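Local coordinates for protein EvdMO1 (Micromonospora carbonacea, PDB 5T39) that probably transfers methyl groups from S-adenosylmethionine during everninomicin biosynthesis, through the Rossmann-like methyltransferase domain of a two-domain methyltransferase-oxidase, at residues G142-Y154 with A166-H178. Sequence-based numbering, arbitrary orientation.
With SAH (S-adenosyl-L-homocysteine), chain B.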
loop_
_atom_site.group_PDB
_atom_site.type_symbol
_atom_site.label_atom_id
_atom_site.label_comp_id
_atom_site.label_asym_id
_atom_site.label_seq_id
_atom_site.Cartn_x
_atom_site.Cartn_y
_atom_site.Cartn_z
ATOM N N GLY A 142 -3.621 0.702 -17.437
ATOM C CA GLY A 142 -2.975 1.839 -18.045
ATOM C C GLY A 142 -1.609 2.093 -17.432
ATOM O O GLY A 142 -0.997 1.220 -16.817
ATOM N N ARG A 143 -1.126 3.317 -17.613
ATOM C CA ARG A 143 0.222 3.694 -17.223
ATOM C C ARG A 143 0.165 4.665 -16.055
ATOM O O ARG A 143 -0.726 5.519 -15.987
ATOM C CB ARG A 143 0.950 4.367 -18.388
ATOM C CG ARG A 143 2.420 4.671 -18.119
ATOM C CD ARG A 143 3.128 5.121 -19.393
ATOM N NE ARG A 143 4.567 5.267 -19.196
ATOM C CZ ARG A 143 5.165 6.359 -18.750
ATOM N NH1 ARG A 143 4.465 7.438 -18.461
ATOM N NH2 ARG A 143 6.477 6.380 -18.595
ATOM N N PHE A 144 1.145 4.560 -15.170
ATOM C CA PHE A 144 1.260 5.418 -14.007
ATOM C C PHE A 144 2.671 5.975 -13.929
ATOM O O PHE A 144 3.641 5.312 -14.299
ATOM C CB PHE A 144 0.945 4.646 -12.724
ATOM C CG PHE A 144 -0.434 4.077 -12.728
ATOM C CD1 PHE A 144 -1.490 4.792 -12.212
ATOM C CD2 PHE A 144 -0.690 2.844 -13.305
ATOM C CE1 PHE A 144 -2.784 4.290 -12.260
ATOM C CE2 PHE A 144 -1.961 2.344 -13.361
ATOM C CZ PHE A 144 -3.012 3.061 -12.835
ATOM N N ASP A 145 2.782 7.182 -13.403
ATOM C CA ASP A 145 4.097 7.752 -13.172
ATOM C C ASP A 145 4.843 7.006 -12.072
ATOM O O ASP A 145 6.077 6.922 -12.099
ATOM C CB ASP A 145 3.946 9.217 -12.808
ATOM C CG ASP A 145 3.351 10.021 -13.939
ATOM O OD1 ASP A 145 3.932 10.005 -15.031
ATOM O OD2 ASP A 145 2.300 10.660 -13.750
ATOM N N ALA A 146 4.127 6.490 -11.081
ATOM C CA ALA A 146 4.757 5.763 -10.000
ATOM C C ALA A 146 3.687 4.963 -9.273
ATOM O O ALA A 146 2.487 5.267 -9.333
ATOM C CB ALA A 146 5.490 6.703 -9.038
ATOM N N VAL A 147 4.155 3.931 -8.585
ATOM C CA VAL A 147 3.341 3.013 -7.801
ATOM C C VAL A 147 3.755 3.130 -6.342
ATOM O O VAL A 147 4.949 3.070 -6.029
ATOM C CB VAL A 147 3.545 1.561 -8.276
ATOM C CG1 VAL A 147 2.777 0.579 -7.422
ATOM C CG2 VAL A 147 3.170 1.427 -9.734
ATOM N N LEU A 148 2.779 3.292 -5.452
ATOM C CA LEU A 148 3.006 3.197 -4.019
ATOM C C LEU A 148 2.656 1.781 -3.595
ATOM O O LEU A 148 1.535 1.318 -3.837
ATOM C CB LEU A 148 2.159 4.216 -3.252
ATOM C CG LEU A 148 2.252 4.126 -1.721
ATOM C CD1 LEU A 148 3.680 4.318 -1.237
ATOM C CD2 LEU A 148 1.339 5.149 -1.069
ATOM N N CYS A 149 3.621 1.089 -2.977
ATOM C CA CYS A 149 3.434 -0.283 -2.509
ATOM C C CYS A 149 3.988 -0.373 -1.094
ATOM O O CYS A 149 5.155 -0.733 -0.887
ATOM C CB CYS A 149 4.118 -1.258 -3.451
ATOM S SG CYS A 149 3.898 -2.980 -2.996
ATOM N N ALA A 150 3.161 -0.011 -0.118
ATOM C CA ALA A 150 3.571 0.028 1.272
ATOM C C ALA A 150 2.737 -0.964 2.066
ATOM O O ALA A 150 1.522 -1.083 1.869
ATOM C CB ALA A 150 3.399 1.434 1.849
ATOM N N GLY A 151 3.390 -1.679 2.971
ATOM C CA GLY A 151 2.653 -2.545 3.862
ATOM C C GLY A 151 1.974 -3.722 3.196
ATOM O O GLY A 151 1.043 -4.282 3.772
ATOM N N LEU A 152 2.439 -4.135 2.016
ATOM C CA LEU A 152 1.719 -5.108 1.206
ATOM C C LEU A 152 2.574 -6.291 0.763
ATOM O O LEU A 152 2.065 -7.411 0.647
ATOM C CB LEU A 152 1.127 -4.431 -0.030
ATOM C CG LEU A 152 0.317 -5.328 -0.978
ATOM C CD1 LEU A 152 -0.848 -5.983 -0.261
ATOM C CD2 LEU A 152 -0.162 -4.517 -2.169
ATOM N N LEU A 153 3.860 -6.069 0.487
ATOM C CA LEU A 153 4.648 -7.095 -0.187
ATOM C C LEU A 153 4.743 -8.372 0.630
ATOM O O LEU A 153 4.900 -9.457 0.054
ATOM C CB LEU A 153 6.047 -6.546 -0.495
ATOM C CG LEU A 153 6.877 -7.386 -1.458
ATOM C CD1 LEU A 153 6.318 -7.373 -2.848
ATOM C CD2 LEU A 153 8.325 -6.925 -1.483
ATOM N N TYR A 154 4.681 -8.263 1.959
ATOM C CA TYR A 154 4.760 -9.398 2.870
ATOM C C TYR A 154 3.393 -10.014 3.153
ATOM O O TYR A 154 3.276 -10.856 4.054
ATOM C CB TYR A 154 5.498 -9.008 4.156
ATOM C CG TYR A 154 4.955 -7.787 4.836
ATOM C CD1 TYR A 154 5.371 -6.517 4.455
ATOM C CD2 TYR A 154 4.027 -7.891 5.860
ATOM C CE1 TYR A 154 4.875 -5.392 5.073
ATOM C CE2 TYR A 154 3.530 -6.772 6.488
ATOM C CZ TYR A 154 3.958 -5.519 6.087
ATOM O OH TYR A 154 3.457 -4.393 6.705
ATOM N N ALA A 166 4.059 -4.172 -10.922
ATOM C CA ALA A 166 4.286 -2.737 -10.841
ATOM C C ALA A 166 5.075 -2.243 -12.047
ATOM O O ALA A 166 4.754 -1.196 -12.619
ATOM C CB ALA A 166 5.011 -2.403 -9.542
ATOM N N ALA A 167 6.109 -2.986 -12.443
ATOM C CA ALA A 167 6.914 -2.620 -13.604
ATOM C C ALA A 167 6.120 -2.686 -14.903
ATOM O O ALA A 167 6.461 -1.996 -15.869
ATOM C CB ALA A 167 8.151 -3.517 -13.705
ATOM N N ARG A 168 5.071 -3.501 -14.963
ATOM C CA ARG A 168 4.280 -3.546 -16.186
ATOM C C ARG A 168 3.558 -2.235 -16.435
ATOM O O ARG A 168 3.240 -1.922 -17.586
ATOM C CB ARG A 168 3.273 -4.687 -16.138
ATOM C CG ARG A 168 3.860 -6.037 -16.454
ATOM C CD ARG A 168 2.755 -7.071 -16.639
ATOM N NE ARG A 168 3.292 -8.390 -16.943
ATOM C CZ ARG A 168 3.590 -9.310 -16.033
ATOM N NH1 ARG A 168 3.406 -9.073 -14.740
ATOM N NH2 ARG A 168 4.078 -10.479 -16.417
ATOM N N VAL A 169 3.276 -1.469 -15.381
ATOM C CA VAL A 169 2.467 -0.261 -15.502
ATOM C C VAL A 169 3.229 1.023 -15.222
ATOM O O VAL A 169 2.667 2.107 -15.453
ATOM C CB VAL A 169 1.196 -0.331 -14.625
ATOM C CG1 VAL A 169 0.408 -1.595 -14.940
ATOM C CG2 VAL A 169 1.539 -0.274 -13.127
ATOM N N SER A 170 4.468 0.953 -14.736
ATOM C CA SER A 170 5.160 2.150 -14.275
ATOM C C SER A 170 6.664 1.925 -14.259
ATOM O O SER A 170 7.147 0.795 -14.179
ATOM C CB SER A 170 4.704 2.506 -12.860
ATOM O OG SER A 170 5.230 3.741 -12.421
ATOM N N ALA A 171 7.392 3.035 -14.251
ATOM C CA ALA A 171 8.842 3.014 -14.132
ATOM C C ALA A 171 9.314 3.398 -12.742
ATOM O O ALA A 171 10.528 3.509 -12.527
ATOM C CB ALA A 171 9.479 3.941 -15.173
ATOM N N GLY A 172 8.408 3.624 -11.800
ATOM C CA GLY A 172 8.800 3.996 -10.461
ATOM C C GLY A 172 7.985 3.271 -9.414
ATOM O O GLY A 172 6.775 3.103 -9.573
ATOM N N ILE A 173 8.636 2.858 -8.334
ATOM C CA ILE A 173 7.946 2.258 -7.199
ATOM C C ILE A 173 8.504 2.835 -5.909
ATOM O O ILE A 173 9.720 2.989 -5.749
ATOM C CB ILE A 173 8.032 0.716 -7.226
ATOM C CG1 ILE A 173 7.123 0.095 -6.149
ATOM C CG2 ILE A 173 9.484 0.227 -7.102
ATOM C CD1 ILE A 173 7.007 -1.407 -6.259
ATOM N N TYR A 174 7.612 3.156 -4.979
ATOM C CA TYR A 174 7.959 3.491 -3.604
ATOM C C TYR A 174 7.526 2.281 -2.796
ATOM O O TYR A 174 6.328 2.009 -2.684
ATOM C CB TYR A 174 7.232 4.756 -3.169
ATOM C CG TYR A 174 7.566 5.269 -1.792
ATOM C CD1 TYR A 174 8.367 6.387 -1.622
ATOM C CD2 TYR A 174 7.069 4.644 -0.658
ATOM C CE1 TYR A 174 8.658 6.876 -0.365
ATOM C CE2 TYR A 174 7.350 5.132 0.602
ATOM C CZ TYR A 174 8.146 6.250 0.735
ATOM O OH TYR A 174 8.449 6.768 1.970
ATOM N N LEU A 175 8.494 1.516 -2.312
ATOM C CA LEU A 175 8.252 0.220 -1.691
ATOM C C LEU A 175 8.630 0.292 -0.220
ATOM O O LEU A 175 9.786 0.553 0.110
ATOM C CB LEU A 175 9.095 -0.847 -2.391
ATOM C CG LEU A 175 9.013 -2.249 -1.783
ATOM C CD1 LEU A 175 7.617 -2.826 -1.987
ATOM C CD2 LEU A 175 10.076 -3.145 -2.391
ATOM N N SER A 176 7.672 0.018 0.660
ATOM C CA SER A 176 7.932 -0.099 2.088
ATOM C C SER A 176 7.521 -1.506 2.485
ATOM O O SER A 176 6.368 -1.895 2.262
ATOM C CB SER A 176 7.132 0.950 2.852
ATOM O OG SER A 176 7.335 0.840 4.245
ATOM N N THR A 177 8.469 -2.286 3.010
ATOM C CA THR A 177 8.201 -3.686 3.287
ATOM C C THR A 177 9.108 -4.199 4.391
ATOM O O THR A 177 10.188 -3.663 4.641
ATOM C CB THR A 177 8.393 -4.536 2.017
ATOM O OG1 THR A 177 7.928 -5.869 2.251
ATOM C CG2 THR A 177 9.835 -4.552 1.538
ATOM N N HIS A 178 8.667 -5.286 5.012
ATOM C CA HIS A 178 9.579 -6.129 5.760
ATOM C C HIS A 178 10.295 -7.106 4.832
ATOM O O HIS A 178 9.831 -7.428 3.735
ATOM C CB HIS A 178 8.827 -6.962 6.786
ATOM C CG HIS A 178 8.124 -6.155 7.825
ATOM N ND1 HIS A 178 8.781 -5.285 8.665
ATOM C CD2 HIS A 178 6.819 -6.114 8.183
ATOM C CE1 HIS A 178 7.908 -4.725 9.484
ATOM N NE2 HIS A 178 6.710 -5.213 9.215
HETATM N N SAH B . -0.789 0.433 2.458
HETATM C CA SAH B . -1.299 0.696 3.801
HETATM C CB SAH B . -2.008 -0.510 4.395
HETATM C CG SAH B . -1.114 -1.734 4.560
HETATM S SD SAH B . -1.979 -3.103 5.371
HETATM C C SAH B . -0.155 1.098 4.712
HETATM O O SAH B . -0.379 1.488 5.863
HETATM O OXT SAH B . 0.997 1.013 4.291
HETATM C "C5'" SAH B . -2.264 -4.145 3.917
HETATM C "C4'" SAH B . -3.440 -3.708 3.047
HETATM O "O4'" SAH B . -3.361 -4.443 1.825
HETATM C "C3'" SAH B . -4.793 -4.006 3.674
HETATM O "O3'" SAH B . -5.747 -3.004 3.389
HETATM C "C2'" SAH B . -5.149 -5.332 3.021
HETATM O "O2'" SAH B . -6.523 -5.681 3.007
HETATM C "C1'" SAH B . -4.570 -5.145 1.628
HETATM N N9 SAH B . -4.273 -6.384 0.914
HETATM C C8 SAH B . -3.675 -7.512 1.416
HETATM N N7 SAH B . -3.534 -8.432 0.443
HETATM C C5 SAH B . -4.058 -7.888 -0.687
HETATM C C6 SAH B . -4.209 -8.372 -1.985
HETATM N N6 SAH B . -3.838 -9.593 -2.362
HETATM N N1 SAH B . -4.774 -7.554 -2.916
HETATM C C2 SAH B . -5.196 -6.303 -2.566
HETATM N N3 SAH B . -5.093 -5.791 -1.304
HETATM C C4 SAH B . -4.512 -6.605 -0.402
HETATM O O HOH W 1 6.171 5.368 -15.491
HETATM O O HOH W 2 4.853 -3.344 0.465
HETATM O O HOH W 3 3.510 -4.832 9.561
#
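His-178 turns the edge of its imidazole to the face of the Tyr-154 ring, an edge-to-face pair with planes at 54°; His-178 CD2 lies over the ring centre, 3.6 Å from Tyr-154 CZ. CG of Tyr-154 sits between its backbone N and carbonyl carbon (chi1 53°), which brings the ring against Thr-177 and His-178 of strand 172-180. Thr-177 OG1 meets the ring edge in plane, 3.4 Å from Tyr-154 CD1, while it donates to His-178 O. A water spans Tyr-154 OH and His-178 NE2; His-178 ND1 is held by Cys-245 O, and Trp-215 lies nearly parallel to the imidazole. An alanine in place of Tyr-154 would probably leave His-178 CD2 without its aromatic face and the water without its phenolic partner.

Earlier along both segments, strands 146-150 and 172-180 run parallel. Val-147 and Cys-149 each donate and accept a backbone bond; Tyr-174 N to Val-147 O (2.9 Å) is almost straight, at 169°. On one sheet face, Leu-148 CD1 packs 3.5 Å from Tyr-174 CD2; on the other, Val-147 CG2 presses on Ser-170 CB at 3.6 Å. At the far end, Ser-170 OG donates to Phe-144 O from above the carbonyl plane (2.9 Å) and accepts from Gly-172 N in an ST turn.

Just past strand 146-150, Gly-151 N donates to Ser-176 O; Ala-150, the last residue of that strand, accepts a hydrogen bond at its O from the amino N of S-adenosylhomocysteine (2.8 Å). Strand 146-150, helix 159-169 and strand 172-180 form a beta-alpha-beta crossover of the Rossmann-like methyltransferase fold, in which the C-terminal ends of the parallel strands carry the cofactor site.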